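PDB 5TVL: foldase protein PrsA from Streptococcus pneumoniae, which probably assists the folding of secreted proteins after their export across the membrane, as a lipoprotein with peptidyl-prolyl cis-trans isomerase activity. Local coordinates for residues I196-T201 / Q207-K212. Sequence-based numbering, arbitrary orientation.
Sequences ITATGT and QYYIVK
Ile-196 and Tyr-209 exchange two backbone hydrogen bonds, Ile-196 N to Tyr-209 O at 2.9 Å and Tyr-209 N to Ile-196 O at 2.8 Å; the first is almost straight, with 179° at the hydrogen. Ala-198 and Gln-207 form a second reciprocal pair, Ala-198 N to Gln-207 O and Gln-207 N to Ala-198 O, more bent at 143° and 147°. Between them Thr-197 faces Tyr-208 as a non-hydrogen-bonded pair, their CA atoms 4.7 Å apart. This alternation shows regular antiparallel pairing, and the short loop 199-206 makes the two strands, 196-198 and 207-216, a beta hairpin within the parvulin-type (PpiC) isomerase domain. Strand 196-198 ends the domain's four-stranded sheet within the chain, whereas 207-216 also pairs with strand 120-127 on its other side.

The side chains divide between the two faces of the sheet. On one, Thr-197 and Tyr-208 run side by side in the same direction: the Thr-197 methyl CG2, held anti to the backbone N, comes within 3.5 Å of Tyr-208 CE2, meeting the ring obliquely. On the other, Ala-198 CB sits in the plane of the Tyr-209 ring at its edge, 4.0 Å from CE1. Farther along, Ile-196 CD1 reaches diagonally to Val-211 CG2, and helix 178-186 packs over this face, its Val-180 touching both Tyr-209 and Val-211 and its Ala-183 touching Ile-196.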
loop_
_atom_site.group_PDB
_atom_site.type_symbol
_atom_site.label_atom_id
_atom_site.label_comp_id
_atom_site.label_asym_id
_atom_site.label_seq_id
_atom_site.Cartn_x
_atom_site.Cartn_y
_atom_site.Cartn_z
ATOM N N ILE A 196 -19.367 10.693 7.706
ATOM C CA ILE A 196 -18.438 9.941 6.866
ATOM C C ILE A 196 -18.130 8.665 7.633
ATOM O O ILE A 196 -18.026 8.699 8.858
ATOM C CB ILE A 196 -17.134 10.733 6.620
ATOM C CG1 ILE A 196 -17.437 12.070 5.931
ATOM C CG2 ILE A 196 -16.142 9.923 5.787
ATOM C CD1 ILE A 196 -16.480 13.178 6.303
ATOM N N THR A 197 -17.976 7.555 6.916
ATOM C CA THR A 197 -17.806 6.239 7.533
ATOM C C THR A 197 -16.543 5.539 7.026
ATOM O O THR A 197 -16.400 5.301 5.826
ATOM C CB THR A 197 -19.030 5.344 7.259
ATOM O OG1 THR A 197 -20.225 6.063 7.586
ATOM C CG2 THR A 197 -18.976 4.059 8.086
ATOM N N ALA A 198 -15.625 5.246 7.950
ATOM C CA ALA A 198 -14.541 4.295 7.718
ATOM C C ALA A 198 -15.078 2.932 8.140
ATOM O O ALA A 198 -15.242 2.672 9.330
ATOM C CB ALA A 198 -13.309 4.670 8.526
ATOM N N THR A 199 -15.359 2.075 7.160
ATOM C CA THR A 199 -16.117 0.835 7.389
ATOM C C THR A 199 -15.376 -0.205 8.251
ATOM O O THR A 199 -14.154 -0.146 8.413
ATOM C CB THR A 199 -16.561 0.200 6.046
ATOM O OG1 THR A 199 -17.619 -0.735 6.283
ATOM C CG2 THR A 199 -15.391 -0.503 5.333
ATOM N N GLY A 200 -16.136 -1.156 8.791
ATOM C CA GLY A 200 -15.601 -2.181 9.686
ATOM C C GLY A 200 -14.767 -3.231 8.970
ATOM O O GLY A 200 -15.311 -4.081 8.262
ATOM N N THR A 201 -13.448 -3.167 9.167
ATOM C CA THR A 201 -12.489 -4.119 8.576
ATOM C C THR A 201 -11.787 -4.925 9.685
ATOM O O THR A 201 -12.128 -4.782 10.860
ATOM C CB THR A 201 -11.469 -3.409 7.643
ATOM O OG1 THR A 201 -10.698 -4.388 6.936
ATOM C CG2 THR A 201 -10.519 -2.485 8.405
ATOM N N GLN A 207 -15.328 3.495 12.146
ATOM C CA GLN A 207 -15.289 4.848 12.708
ATOM C C GLN A 207 -16.196 5.762 11.894
ATOM O O GLN A 207 -16.450 5.513 10.716
ATOM C CB GLN A 207 -13.857 5.402 12.714
ATOM C CG GLN A 207 -12.832 4.597 13.514
ATOM C CD GLN A 207 -12.971 4.746 15.026
ATOM O OE1 GLN A 207 -14.013 4.433 15.604
ATOM N NE2 GLN A 207 -11.904 5.204 15.678
ATOM N N TYR A 208 -16.689 6.812 12.543
ATOM C CA TYR A 208 -17.615 7.761 11.928
ATOM C C TYR A 208 -17.096 9.174 12.169
ATOM O O TYR A 208 -16.744 9.520 13.297
ATOM C CB TYR A 208 -19.027 7.578 12.499
ATOM C CG TYR A 208 -19.530 6.156 12.350
ATOM C CD1 TYR A 208 -19.233 5.186 13.309
ATOM C CD2 TYR A 208 -20.268 5.770 11.231
ATOM C CE1 TYR A 208 -19.671 3.879 13.166
ATOM C CE2 TYR A 208 -20.712 4.464 11.080
ATOM C CZ TYR A 208 -20.406 3.524 12.050
ATOM O OH TYR A 208 -20.838 2.227 11.915
ATOM N N TYR A 209 -17.044 9.976 11.105
ATOM C CA TYR A 209 -16.431 11.304 11.141
ATOM C C TYR A 209 -17.430 12.389 10.748
ATOM O O TYR A 209 -18.323 12.156 9.929
ATOM C CB TYR A 209 -15.233 11.363 10.195
ATOM C CG TYR A 209 -14.123 10.391 10.510
ATOM C CD1 TYR A 209 -14.182 9.071 10.069
ATOM C CD2 TYR A 209 -12.996 10.795 11.224
ATOM C CE1 TYR A 209 -13.158 8.175 10.342
ATOM C CE2 TYR A 209 -11.966 9.906 11.502
ATOM C CZ TYR A 209 -12.054 8.598 11.057
ATOM O OH TYR A 209 -11.045 7.704 11.326
ATOM N N ILE A 210 -17.275 13.566 11.351
ATOM C CA ILE A 210 -17.990 14.780 10.946
ATOM C C ILE A 210 -16.914 15.842 10.748
ATOM O O ILE A 210 -16.103 16.065 11.647
ATOM C CB ILE A 210 -19.019 15.239 12.007
ATOM C CG1 ILE A 210 -20.033 14.122 12.300
ATOM C CG2 ILE A 210 -19.760 16.484 11.532
ATOM C CD1 ILE A 210 -20.868 14.346 13.545
ATOM N N VAL A 211 -16.910 16.486 9.580
ATOM C CA VAL A 211 -15.871 17.455 9.210
ATOM C C VAL A 211 -16.467 18.858 9.103
ATOM O O VAL A 211 -17.581 19.029 8.607
ATOM C CB VAL A 211 -15.199 17.085 7.866
ATOM C CG1 VAL A 211 -14.045 18.032 7.544
ATOM C CG2 VAL A 211 -14.692 15.654 7.890
ATOM N N LYS A 212 -15.704 19.845 9.575
ATOM C CA LYS A 212 -16.045 21.266 9.481
ATOM C C LYS A 212 -14.855 21.972 8.829
ATOM O O LYS A 212 -13.790 22.068 9.441
ATOM C CB LYS A 212 -16.309 21.827 10.886
ATOM C CG LYS A 212 -16.495 23.340 10.993
ATOM C CD LYS A 212 -17.884 23.789 10.568
ATOM C CE LYS A 212 -18.026 25.304 10.638
ATOM N NZ LYS A 212 -18.063 25.830 12.032
#